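Local coordinates for protein pseudoaglycone deacetylase Dbv21 (Actinoplanes teichomyceticus, PDB 3DFI) that probably removes an acetyl group from the pseudoaglycone of the lipoglycopeptide antibiotic A40926 as a zinc-dependent amide hydrolase of the PIG-L family, at residues P72-R75 and R76-I80; E138-I141 and A142-D145; D160-A163 and T164-A167; T168-A171 and A172-R175; D184-Y187 and A188-Q192. One frame throughout, in Å; residues are numbered along the deposited sequence.

Four of the five contacts lie on helices, two of them running to the helix end; contact 5 is a turn into a weakly bonded helix. Contacts 3 and 4 share helix 159-174: contact 3, at its start, is largely buried and carries the zinc ligand H161, while contact 4, at its end, is half surface and touches no metal. Contact 2 ends the neighbouring helix 126-144 and packs on contact 4 through I141 and R175. Contact 1 stands across the zinc site on helix 71-86. Charged and metal-linked chemistry marks 1 and 3; backbone bonds and apolar packing hold 5, which D184 links to H161; thioether, alkyl and loosely held charged chains mark the outlying ends (2, 4).

Contact 1: P72-R75 and R76-I80; sequences PLRR and RNEDI
R76 folds back along helix 71-86 and lays its guanidinium flat over the P72-L73 peptide. The L73 N sits 3.5 Å from the plane of that group and P72 O 3.6 Å, both under the same face and nearer the rim than the middle. R76 NH1 also rests on P72 CB at 3.5 Å. The bend at chi3 (-57°) turns the R76 chain, otherwise extended beyond CB, onto this backbone. NH1 is then hydrogen-bonded to A45 O, which helps hold the group in this orientation.

A second kind of packing runs along the outer side. R74 NH1 comes to 3.4 Å from N77 CB at a slant, the flat end of the arginine lying only 28° from the N77 amide plane, while the L73 branch brushes the same amide.

Charge is handled through water. R74 NH2 and E78 OE2 stand 4.4 Å apart, too far for a salt bridge, and a water links them, accepting from NH2 and donating to OE2 at 2.6 Å. A second water accepts from R75 NE, 2.9 Å away, in the guanidinium plane, and donates to E78 OE1. Both carboxylate oxygens of E78 are thus engaged, and OE2 takes a further bond from T228 N. R75 is gripped at NH2 by L17 O.

Beneath the side chains run the i to i+4 amide bonds, from R76 N to P72 O through D79 N to R75 O. The whole is a regular alpha-helical turn with arginines on several sides, and R75 brings it to within about 6 Å of the zinc, at the flank of the deacetylase metal site.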
loop_
_atom_site.group_PDB
_atom_site.type_symbol
_atom_site.label_atom_id
_atom_site.label_comp_id
_atom_site.label_asym_id
_atom_site.label_seq_id
_atom_site.Cartn_x
_atom_site.Cartn_y
_atom_site.Cartn_z
ATOM N N PRO A 72 -0.017 -12.326 12.265
ATOM C CA PRO A 72 0.152 -12.196 10.808
ATOM C C PRO A 72 -0.904 -12.981 10.011
ATOM O O PRO A 72 -1.404 -12.481 9.002
ATOM C CB PRO A 72 1.553 -12.745 10.569
ATOM C CG PRO A 72 2.255 -12.579 11.878
ATOM C CD PRO A 72 1.198 -12.846 12.922
ATOM N N LEU A 73 -1.285 -14.169 10.493
ATOM C CA LEU A 73 -2.395 -14.914 9.886
ATOM C C LEU A 73 -3.709 -14.124 9.902
ATOM O O LEU A 73 -4.345 -13.953 8.868
ATOM C CB LEU A 73 -2.571 -16.282 10.563
ATOM C CG LEU A 73 -3.725 -17.161 10.067
ATOM C CD1 LEU A 73 -3.501 -17.593 8.588
ATOM C CD2 LEU A 73 -3.928 -18.392 10.981
ATOM N N ARG A 74 -4.140 -13.661 11.077
ATOM C CA ARG A 74 -5.299 -12.759 11.152
ATOM C C ARG A 74 -5.243 -11.643 10.087
ATOM O O ARG A 74 -6.209 -11.412 9.356
ATOM C CB ARG A 74 -5.408 -12.150 12.552
ATOM C CG ARG A 74 -6.633 -11.191 12.781
ATOM C CD ARG A 74 -7.895 -11.975 13.291
ATOM N NE ARG A 74 -8.272 -13.028 12.344
ATOM C CZ ARG A 74 -9.043 -12.840 11.271
ATOM N NH1 ARG A 74 -9.282 -13.847 10.446
ATOM N NH2 ARG A 74 -9.581 -11.655 11.014
ATOM N N ARG A 75 -4.098 -10.969 9.992
ATOM C CA ARG A 75 -3.913 -9.846 9.052
ATOM C C ARG A 75 -3.923 -10.290 7.587
ATOM O O ARG A 75 -4.476 -9.601 6.728
ATOM C CB ARG A 75 -2.635 -9.095 9.387
ATOM C CG ARG A 75 -2.697 -8.357 10.744
ATOM C CD ARG A 75 -1.562 -7.345 10.878
ATOM N NE ARG A 75 -1.616 -6.269 9.879
ATOM C CZ ARG A 75 -0.673 -5.328 9.773
ATOM N NH1 ARG A 75 0.358 -5.351 10.605
ATOM N NH2 ARG A 75 -0.751 -4.373 8.860
ATOM N N ARG A 76 -3.359 -11.463 7.303
ATOM C CA ARG A 76 -3.417 -11.990 5.932
ATOM C C ARG A 76 -4.869 -12.301 5.552
ATOM O O ARG A 76 -5.282 -12.058 4.412
ATOM C CB ARG A 76 -2.522 -13.213 5.766
ATOM C CG ARG A 76 -1.042 -12.878 5.652
ATOM C CD ARG A 76 -0.222 -14.098 5.247
ATOM N NE ARG A 76 -0.380 -15.239 6.164
ATOM C CZ ARG A 76 0.363 -15.433 7.252
ATOM N NH1 ARG A 76 1.298 -14.549 7.606
ATOM N NH2 ARG A 76 0.182 -16.511 7.984
ATOM N N ASN A 77 -5.639 -12.811 6.516
ATOM C CA ASN A 77 -7.073 -13.055 6.307
ATOM C C ASN A 77 -7.861 -11.769 6.097
ATOM O O ASN A 77 -8.788 -11.719 5.284
ATOM C CB ASN A 77 -7.680 -13.859 7.471
ATOM C CG ASN A 77 -7.293 -15.339 7.437
ATOM O OD1 ASN A 77 -7.241 -15.976 6.371
ATOM N ND2 ASN A 77 -7.057 -15.903 8.619
ATOM N N GLU A 78 -7.516 -10.734 6.858
ATOM C CA GLU A 78 -8.113 -9.414 6.647
ATOM C C GLU A 78 -7.847 -8.898 5.224
ATOM O O GLU A 78 -8.754 -8.370 4.554
ATOM C CB GLU A 78 -7.574 -8.415 7.670
ATOM C CG GLU A 78 -8.047 -8.680 9.140
ATOM C CD GLU A 78 -7.538 -7.609 10.099
ATOM O OE1 GLU A 78 -6.549 -6.892 9.759
ATOM O OE2 GLU A 78 -8.149 -7.456 11.182
ATOM N N ASP A 79 -6.596 -9.027 4.789
ATOM C CA ASP A 79 -6.164 -8.590 3.465
ATOM C C ASP A 79 -6.934 -9.333 2.361
ATOM O O ASP A 79 -7.405 -8.715 1.418
ATOM C CB ASP A 79 -4.645 -8.790 3.326
ATOM C CG ASP A 79 -4.081 -8.197 2.043
ATOM O OD1 ASP A 79 -4.213 -6.971 1.826
ATOM O OD2 ASP A 79 -3.475 -8.960 1.273
ATOM N N ILE A 80 -7.096 -10.651 2.503
ATOM C CA ILE A 80 -7.865 -11.446 1.528
ATOM C C ILE A 80 -9.333 -10.963 1.423
ATOM O O ILE A 80 -9.832 -10.720 0.313
ATOM C CB ILE A 80 -7.748 -12.955 1.842
ATOM C CG1 ILE A 80 -6.297 -13.419 1.603
ATOM C CG2 ILE A 80 -8.784 -13.803 1.065
ATOM C CD1 ILE A 80 -5.904 -14.760 2.302
HETATM O O HOH W 1 -9.698 -9.189 12.453
HETATM O O HOH W 2 -4.121 -6.096 8.449
#

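Contact 2: E138-I141 and A142-D145; sequences ESMI and AECD
M140 reaches round to E143 and C144 in the last turn of helix 126-144, an alpha-helical C-terminus packed against the parallel strands of the sheet. Its methyl, CE, does the touching: C144 SG lies 3.4 Å away and E143 OE1 3.2 Å, the carboxylate chain passing slantwise over the methionine tip. With CG anti to the backbone N (chi1 -159°), the M140 chain leaves toward the helix end, and bends at both of its later torsions bring the methyl between the two partners. M140 and E143 both also meet a crystal neighbour, so the lattice may share in setting their conformations.

One step outward, C144 N bonds to M140 O at 2.8 Å, which places the cysteine one turn on from the methionine. From there its sulfur, anti to the carbonyl carbon (chi1 -74°), reaches the methyl; C144 CB sits close to M140 O as well.

Further out, M140 and I141 lean on L11 of strand 9-14, and I141 also touches I177. Helix 159-174 lies alongside: E138 packs on A171 and E174, with its carboxylate in a salt bridge to R134 one turn earlier, and the R175 side chain runs over I141 and A142.

The helix ends at C144, and D145 leaves it with positive phi (43°). Its N still bonds to I141 O at 2.9 Å, though bent, and its own carbonyl oxygen is taken by R9 NE.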
loop_
_atom_site.group_PDB
_atom_site.type_symbol
_atom_site.label_atom_id
_atom_site.label_comp_id
_atom_site.label_asym_id
_atom_site.label_seq_id
_atom_site.Cartn_x
_atom_site.Cartn_y
_atom_site.Cartn_z
ATOM N N GLU A 138 10.941 -8.451 -8.627
ATOM C CA GLU A 138 11.238 -8.874 -9.991
ATOM C C GLU A 138 10.543 -10.202 -10.313
ATOM O O GLU A 138 9.944 -10.344 -11.375
ATOM C CB GLU A 138 12.757 -8.930 -10.269
ATOM C CG GLU A 138 13.379 -7.506 -10.211
ATOM C CD GLU A 138 14.814 -7.395 -10.674
ATOM O OE1 GLU A 138 15.390 -8.409 -11.103
ATOM O OE2 GLU A 138 15.367 -6.266 -10.626
ATOM N N SER A 139 10.619 -11.168 -9.401
ATOM C CA SER A 139 9.964 -12.469 -9.596
ATOM C C SER A 139 8.451 -12.278 -9.757
ATOM O O SER A 139 7.839 -12.891 -10.628
ATOM C CB SER A 139 10.248 -13.404 -8.415
ATOM O OG SER A 139 11.625 -13.683 -8.327
ATOM N N MET A 140 7.863 -11.407 -8.939
ATOM C CA MET A 140 6.438 -11.088 -9.052
ATOM C C MET A 140 6.049 -10.413 -10.397
ATOM O O MET A 140 5.030 -10.765 -11.004
ATOM C CB MET A 140 5.957 -10.279 -7.834
ATOM C CG MET A 140 4.446 -10.318 -7.601
ATOM S SD MET A 140 3.839 -11.939 -6.989
ATOM C CE MET A 140 3.457 -12.859 -8.439
ATOM N N ILE A 141 6.875 -9.481 -10.873
ATOM C CA ILE A 141 6.665 -8.851 -12.191
ATOM C C ILE A 141 6.710 -9.861 -13.345
ATOM O O ILE A 141 5.835 -9.863 -14.207
ATOM C CB ILE A 141 7.676 -7.714 -12.435
ATOM C CG1 ILE A 141 7.424 -6.572 -11.432
ATOM C CG2 ILE A 141 7.650 -7.252 -13.925
ATOM C CD1 ILE A 141 8.467 -5.478 -11.448
ATOM N N ALA A 142 7.725 -10.720 -13.352
ATOM C CA ALA A 142 7.836 -11.750 -14.365
ATOM C C ALA A 142 6.568 -12.606 -14.372
ATOM O O ALA A 142 6.010 -12.915 -15.419
ATOM C CB ALA A 142 9.067 -12.607 -14.101
ATOM N N GLU A 143 6.096 -12.954 -13.181
ATOM C CA GLU A 143 4.941 -13.821 -13.038
ATOM C C GLU A 143 3.611 -13.153 -13.439
ATOM O O GLU A 143 2.779 -13.785 -14.094
ATOM C CB GLU A 143 4.859 -14.324 -11.597
ATOM C CG GLU A 143 3.999 -15.547 -11.446
ATOM C CD GLU A 143 4.055 -16.106 -10.043
ATOM O OE1 GLU A 143 3.082 -15.875 -9.286
ATOM O OE2 GLU A 143 5.079 -16.761 -9.711
ATOM N N CYS A 144 3.420 -11.891 -13.053
ATOM C CA CYS A 144 2.126 -11.210 -13.238
ATOM C C CYS A 144 2.032 -10.421 -14.566
ATOM O O CYS A 144 0.949 -9.979 -14.956
ATOM C CB CYS A 144 1.820 -10.294 -12.033
ATOM S SG CYS A 144 1.321 -11.200 -10.498
ATOM N N ASP A 145 3.171 -10.240 -15.233
ATOM C CA ASP A 145 3.287 -9.484 -16.508
ATOM C C ASP A 145 2.474 -8.157 -16.544
ATOM O O ASP A 145 1.665 -7.934 -17.446
ATOM C CB ASP A 145 2.988 -10.412 -17.714
ATOM C CG ASP A 145 3.350 -9.793 -19.066
ATOM O OD1 ASP A 145 4.136 -8.819 -19.133
ATOM O OD2 ASP A 145 2.851 -10.309 -20.096
#

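Contact 3: D160-A163 and T164-A167; sequences DHKA and TRDA. With ZN (zinc ion), chain B.
R165 stands on the turn begun by H161 and K162, in the first half of helix 159-174, the helix of a beta-alpha-beta unit that brings a zinc ligand to the deacetylase site. Its CB rests 3.3 Å from H161 O, the carbonyl that R165 N also bonds. The chain leaves extended, CG anti to the backbone N (chi1 178°), and turns at chi3 to bring the guanidinium beside D166. NE meets D166 OD1 at 2.9 Å and NH2 meets the same oxygen at 3.0 Å, a side-on salt bridge with the acceptor in the guanidinium plane. NH2 passes K162 CG at 3.7 Å and bonds E196 O as well, while NH1 is taken by V153 O. Both ends of the group are therefore fixed.

On the zinc side, H161 NE2 binds the metal at 2.2 Å, with H16 and D19 as fellow ligands and a water at 2.5 Å. D184 OD2 holds H161 ND1 behind it. D160 serves as a second shell, bonding H16 NE2 through OD1 and forming a salt bridge with R101 through OD2. D160 O accepts two bonds from one residue: T164 N comes from above the carbonyl plane, and T164 OG1 donates to D160 O at 2.7 Å.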
loop_
_atom_site.group_PDB
_atom_site.type_symbol
_atom_site.label_atom_id
_atom_site.label_comp_id
_atom_site.label_asym_id
_atom_site.label_seq_id
_atom_site.Cartn_x
_atom_site.Cartn_y
_atom_site.Cartn_z
ATOM N N ASP A 160 9.719 0.492 6.441
ATOM C CA ASP A 160 9.195 -0.538 5.531
ATOM C C ASP A 160 8.659 0.052 4.230
ATOM O O ASP A 160 8.724 -0.596 3.176
ATOM C CB ASP A 160 8.098 -1.395 6.198
ATOM C CG ASP A 160 8.626 -2.213 7.381
ATOM O OD1 ASP A 160 7.799 -2.796 8.127
ATOM O OD2 ASP A 160 9.865 -2.265 7.570
ATOM N N HIS A 161 8.110 1.260 4.320
ATOM C CA HIS A 161 7.591 1.968 3.155
ATOM C C HIS A 161 8.735 2.439 2.291
ATOM O O HIS A 161 8.695 2.287 1.094
ATOM C CB HIS A 161 6.733 3.167 3.582
ATOM C CG HIS A 161 5.369 2.790 4.060
ATOM N ND1 HIS A 161 4.243 3.503 3.723
ATOM C CD2 HIS A 161 4.946 1.770 4.851
ATOM C CE1 HIS A 161 3.183 2.955 4.300
ATOM N NE2 HIS A 161 3.582 1.901 4.987
ATOM N N LYS A 162 9.766 3.002 2.919
ATOM C CA LYS A 162 10.978 3.425 2.204
ATOM C C LYS A 162 11.630 2.214 1.524
ATOM O O LYS A 162 11.928 2.257 0.326
ATOM C CB LYS A 162 11.945 4.126 3.169
ATOM C CG LYS A 162 13.114 4.853 2.526
ATOM C CD LYS A 162 13.923 5.580 3.588
ATOM C CE LYS A 162 15.018 6.448 2.991
ATOM N NZ LYS A 162 16.340 5.740 2.941
ATOM N N ALA A 163 11.797 1.114 2.261
ATOM C CA ALA A 163 12.427 -0.079 1.681
ATOM C C ALA A 163 11.600 -0.617 0.503
ATOM O O ALA A 163 12.166 -0.915 -0.555
ATOM C CB ALA A 163 12.631 -1.157 2.732
ATOM N N THR A 164 10.276 -0.728 0.685
ATOM C CA THR A 164 9.383 -1.239 -0.373
ATOM C C THR A 164 9.456 -0.374 -1.662
ATOM O O THR A 164 9.630 -0.887 -2.787
ATOM C CB THR A 164 7.964 -1.324 0.149
ATOM O OG1 THR A 164 7.945 -2.261 1.238
ATOM C CG2 THR A 164 6.969 -1.768 -0.965
ATOM N N ARG A 165 9.335 0.932 -1.471
ATOM C CA ARG A 165 9.432 1.901 -2.563
ATOM C C ARG A 165 10.753 1.772 -3.329
ATOM O O ARG A 165 10.756 1.637 -4.569
ATOM C CB ARG A 165 9.272 3.340 -2.019
ATOM C CG ARG A 165 9.398 4.423 -3.092
ATOM C CD ARG A 165 9.607 5.784 -2.465
ATOM N NE ARG A 165 10.928 5.839 -1.835
ATOM C CZ ARG A 165 11.371 6.855 -1.109
ATOM N NH1 ARG A 165 10.597 7.899 -0.913
ATOM N NH2 ARG A 165 12.584 6.811 -0.570
ATOM N N ASP A 166 11.867 1.814 -2.591
ATOM C CA ASP A 166 13.196 1.801 -3.190
ATOM C C ASP A 166 13.436 0.514 -3.996
ATOM O O ASP A 166 13.974 0.548 -5.121
ATOM C CB ASP A 166 14.274 2.015 -2.115
ATOM C CG ASP A 166 14.299 3.473 -1.574
ATOM O OD1 ASP A 166 13.417 4.294 -1.941
ATOM O OD2 ASP A 166 15.222 3.806 -0.795
ATOM N N ALA A 167 13.013 -0.611 -3.414
ATOM C CA ALA A 167 13.126 -1.909 -4.079
ATOM C C ALA A 167 12.253 -1.973 -5.338
ATOM O O ALA A 167 12.689 -2.512 -6.349
ATOM C CB ALA A 167 12.753 -3.056 -3.105
HETATM ZN ZN ZN B . 2.289 0.581 6.148
HETATM O O HOH W 3 0.365 -0.375 7.401
#

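Contact 4: T168-A171 and A172-R175; sequences TLLA and ARER
R173 turns one face of its guanidinium to L169 O, while L170 meets it at the rim. L169 O stands 3.9 Å from the plane, under its centre, so the guanidinium gives its face, not an N-H, to that oxygen. L170 CD2 comes to the edge instead, 3.9 Å from NH1, its leucine chain slanting past. R173 leaves with CG anti to the backbone N (chi1 -176°), runs straight, then turns at chi3 so that its end swings back along helix 159-174. Below it, CB is pressed 3.2 Å from L169 O, whose bond from R173 N at 3.2 Å comes from well above the carbonyl plane.

T168, L169 and A172 look inward, onto L179 of strand 179-182, and T168 OG1 turns back to bond T164 O. L169 and R173 both touch L201 of strand 201-210.

R173 is probably held here by apolar contact and by attraction between the carbonyl oxygen and the flat cation. Carbonyls gathered at the helix's C-terminal end would probably steady that charge further, and might partly offset repulsion from R266, whose NE is close to R173 NE.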
loop_
_atom_site.group_PDB
_atom_site.type_symbol
_atom_site.label_atom_id
_atom_site.label_comp_id
_atom_site.label_asym_id
_atom_site.label_seq_id
_atom_site.Cartn_x
_atom_site.Cartn_y
_atom_site.Cartn_z
ATOM N N THR A 168 11.041 -1.396 -5.261
ATOM C CA THR A 168 10.108 -1.381 -6.384
ATOM C C THR A 168 10.644 -0.517 -7.534
ATOM O O THR A 168 10.562 -0.907 -8.706
ATOM C CB THR A 168 8.678 -0.920 -5.981
ATOM O OG1 THR A 168 8.184 -1.695 -4.878
ATOM C CG2 THR A 168 7.717 -1.053 -7.188
ATOM N N LEU A 169 11.250 0.622 -7.208
ATOM C CA LEU A 169 11.856 1.479 -8.254
ATOM C C LEU A 169 12.936 0.761 -9.064
ATOM O O LEU A 169 12.983 0.860 -10.292
ATOM C CB LEU A 169 12.419 2.768 -7.649
ATOM C CG LEU A 169 11.361 3.783 -7.178
ATOM C CD1 LEU A 169 11.936 4.700 -6.101
ATOM C CD2 LEU A 169 10.842 4.613 -8.376
ATOM N N LEU A 170 13.814 0.050 -8.367
ATOM C CA LEU A 170 14.841 -0.782 -9.012
ATOM C C LEU A 170 14.264 -1.937 -9.861
ATOM O O LEU A 170 14.729 -2.213 -10.977
ATOM C CB LEU A 170 15.793 -1.341 -7.939
ATOM C CG LEU A 170 16.790 -0.356 -7.320
ATOM C CD1 LEU A 170 17.363 -0.921 -6.026
ATOM C CD2 LEU A 170 17.908 0.015 -8.305
ATOM N N ALA A 171 13.261 -2.618 -9.314
ATOM C CA ALA A 171 12.685 -3.790 -9.973
ATOM C C ALA A 171 11.902 -3.424 -11.242
ATOM O O ALA A 171 12.077 -4.068 -12.275
ATOM C CB ALA A 171 11.813 -4.608 -8.990
ATOM N N ALA A 172 11.035 -2.409 -11.155
ATOM C CA ALA A 172 10.256 -1.933 -12.314
ATOM C C ALA A 172 11.135 -1.339 -13.432
ATOM O O ALA A 172 10.829 -1.481 -14.618
ATOM C CB ALA A 172 9.166 -0.918 -11.876
ATOM N N ARG A 173 12.219 -0.670 -13.048
ATOM C CA ARG A 173 13.179 -0.113 -14.004
ATOM C C ARG A 173 13.960 -1.217 -14.705
ATOM O O ARG A 173 14.234 -1.128 -15.911
ATOM C CB ARG A 173 14.136 0.871 -13.312
ATOM C CG ARG A 173 15.129 1.595 -14.249
ATOM C CD ARG A 173 16.123 2.488 -13.482
ATOM N NE ARG A 173 15.430 3.465 -12.625
ATOM C CZ ARG A 173 15.599 3.553 -11.305
ATOM N NH1 ARG A 173 16.475 2.757 -10.693
ATOM N NH2 ARG A 173 14.891 4.430 -10.592
ATOM N N GLU A 174 14.333 -2.248 -13.952
ATOM C CA GLU A 174 15.052 -3.391 -14.514
ATOM C C GLU A 174 14.169 -4.061 -15.555
ATOM O O GLU A 174 14.644 -4.426 -16.634
ATOM C CB GLU A 174 15.434 -4.401 -13.413
ATOM C CG GLU A 174 16.211 -5.666 -13.900
ATOM C CD GLU A 174 17.605 -5.363 -14.459
ATOM O OE1 GLU A 174 18.224 -6.272 -15.055
ATOM O OE2 GLU A 174 18.086 -4.218 -14.320
ATOM N N ARG A 175 12.885 -4.213 -15.220
ATOM C CA ARG A 175 11.934 -4.902 -16.093
ATOM C C ARG A 175 11.190 -4.009 -17.098
ATOM O O ARG A 175 10.337 -4.490 -17.840
ATOM C CB ARG A 175 11.008 -5.798 -15.264
ATOM C CG ARG A 175 11.766 -7.083 -14.843
ATOM C CD ARG A 175 10.881 -8.262 -14.545
ATOM N NE ARG A 175 10.708 -9.157 -15.676
ATOM C CZ ARG A 175 11.416 -10.265 -15.857
ATOM N NH1 ARG A 175 11.173 -11.034 -16.905
ATOM N NH2 ARG A 175 12.366 -10.608 -14.988
#

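Contact 5: D184-Y187 and A188-Q192; sequences DLPY and AAYSQ
L185, P186 and A188 form the packed inner side of a turn that leads from strand 179-182 into the weakly bonded helix 187-190. L185 CD2 comes to 4.1 Å from A188 CB, and A188 CB also sits close to D184 O, whose oxygen takes the A188 N-H. The peptide before P186 is cis, which folds the chain sharply here; P186 CD then lies over the centre of the Y187 ring, 3.9 Å from its plane. P186 O accepts from A189 N at 2.7 Å, a tight i to i+3 bond with the donor well above the carbonyl plane, as in a 3-10 turn. L185 and P186 touch H247, L240 and L233 of later helices.

Toward solvent the grip weakens. P186 O meets the Y190 ring at a slant, 3.4 Å from CD2, and CE2 meets P186 CB at 4.0 Å, with K243 alongside. Y187 O, at the edge of the Y190 ring, is shared by two longer bonds, from Y190 N at 3.2 Å, far above the carbonyl plane, and from S191 N at 3.3 Å, lying in it. After them the chain leaves helical geometry at S191.

The inner end has the chemistry that matters for the metal. D184, the partner of H161, is held at OD1 by I155 N, and Y187 reaches within about 5 Å of the zinc. The cis-proline turn thus probably sets both groups in place: D184 as a second-shell residue that orients a zinc-binding histidine, and Y187 as part of the wall beside the metal.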
loop_
_atom_site.group_PDB
_atom_site.type_symbol
_atom_site.label_atom_id
_atom_site.label_comp_id
_atom_site.label_asym_id
_atom_site.label_seq_id
_atom_site.Cartn_x
_atom_site.Cartn_y
_atom_site.Cartn_z
ATOM N N ASP A 184 0.515 8.070 0.464
ATOM C CA ASP A 184 0.196 7.120 1.556
ATOM C C ASP A 184 -0.963 7.660 2.376
ATOM O O ASP A 184 -0.915 8.804 2.773
ATOM C CB ASP A 184 1.419 6.934 2.476
ATOM C CG ASP A 184 2.702 6.531 1.696
ATOM O OD1 ASP A 184 3.176 7.313 0.813
ATOM O OD2 ASP A 184 3.222 5.430 1.981
ATOM N N LEU A 185 -1.978 6.832 2.660
ATOM C CA LEU A 185 -3.126 7.297 3.450
ATOM C C LEU A 185 -3.325 6.386 4.665
ATOM O O LEU A 185 -3.029 5.223 4.589
ATOM C CB LEU A 185 -4.394 7.371 2.586
ATOM C CG LEU A 185 -4.442 8.499 1.541
ATOM C CD1 LEU A 185 -5.615 8.333 0.555
ATOM C CD2 LEU A 185 -4.453 9.882 2.228
ATOM N N PRO A 186 -3.852 6.921 5.778
ATOM C CA PRO A 186 -4.333 8.290 5.973
ATOM C C PRO A 186 -3.221 9.286 6.282
ATOM O O PRO A 186 -3.481 10.479 6.442
ATOM C CB PRO A 186 -5.242 8.160 7.204
ATOM C CG PRO A 186 -4.634 7.041 8.007
ATOM C CD PRO A 186 -4.033 6.088 6.987
ATOM N N TYR A 187 -1.994 8.792 6.346
ATOM C CA TYR A 187 -0.834 9.592 6.763
ATOM C C TYR A 187 -0.745 10.986 6.119
ATOM O O TYR A 187 -0.514 11.975 6.818
ATOM C CB TYR A 187 0.445 8.749 6.653
ATOM C CG TYR A 187 0.168 7.319 7.164
ATOM C CD1 TYR A 187 -0.120 7.091 8.537
ATOM C CD2 TYR A 187 0.089 6.225 6.284
ATOM C CE1 TYR A 187 -0.431 5.818 9.027
ATOM C CE2 TYR A 187 -0.206 4.930 6.774
ATOM C CZ TYR A 187 -0.467 4.744 8.148
ATOM O OH TYR A 187 -0.756 3.496 8.665
ATOM N N ALA A 188 -1.006 11.067 4.815
ATOM C CA ALA A 188 -0.976 12.352 4.081
ATOM C C ALA A 188 -2.101 13.299 4.471
ATOM O O ALA A 188 -1.976 14.502 4.284
ATOM C CB ALA A 188 -0.984 12.127 2.590
ATOM N N ALA A 189 -3.194 12.776 5.034
ATOM C CA ALA A 189 -4.272 13.675 5.510
ATOM C C ALA A 189 -3.883 14.465 6.748
ATOM O O ALA A 189 -4.523 15.459 7.071
ATOM C CB ALA A 189 -5.583 12.920 5.741
ATOM N N TYR A 190 -2.825 14.038 7.428
ATOM C CA TYR A 190 -2.395 14.686 8.665
ATOM C C TYR A 190 -1.158 15.561 8.486
ATOM O O TYR A 190 -1.080 16.641 9.064
ATOM C CB TYR A 190 -2.166 13.651 9.780
ATOM C CG TYR A 190 -3.415 12.890 10.181
ATOM C CD1 TYR A 190 -4.323 13.424 11.118
ATOM C CD2 TYR A 190 -3.685 11.644 9.641
ATOM C CE1 TYR A 190 -5.491 12.720 11.494
ATOM C CE2 TYR A 190 -4.847 10.922 10.003
ATOM C CZ TYR A 190 -5.744 11.468 10.923
ATOM O OH TYR A 190 -6.878 10.743 11.263
ATOM N N SER A 191 -0.206 15.111 7.667
ATOM C CA SER A 191 1.132 15.703 7.656
ATOM C C SER A 191 1.939 15.457 6.395
ATOM O O SER A 191 1.653 14.523 5.625
ATOM C CB SER A 191 1.934 15.184 8.856
ATOM O OG SER A 191 1.349 15.619 10.089
ATOM N N GLN A 192 2.954 16.312 6.219
ATOM C CA GLN A 192 4.025 16.208 5.189
ATOM C C GLN A 192 3.641 16.405 3.706
ATOM O O GLN A 192 2.931 17.371 3.365
ATOM C CB GLN A 192 4.896 14.946 5.372
ATOM C CG GLN A 192 6.306 15.092 4.788
ATOM C CD GLN A 192 7.213 13.921 5.131
ATOM O OE1 GLN A 192 7.058 12.800 4.608
ATOM N NE2 GLN A 192 8.186 14.182 6.013
#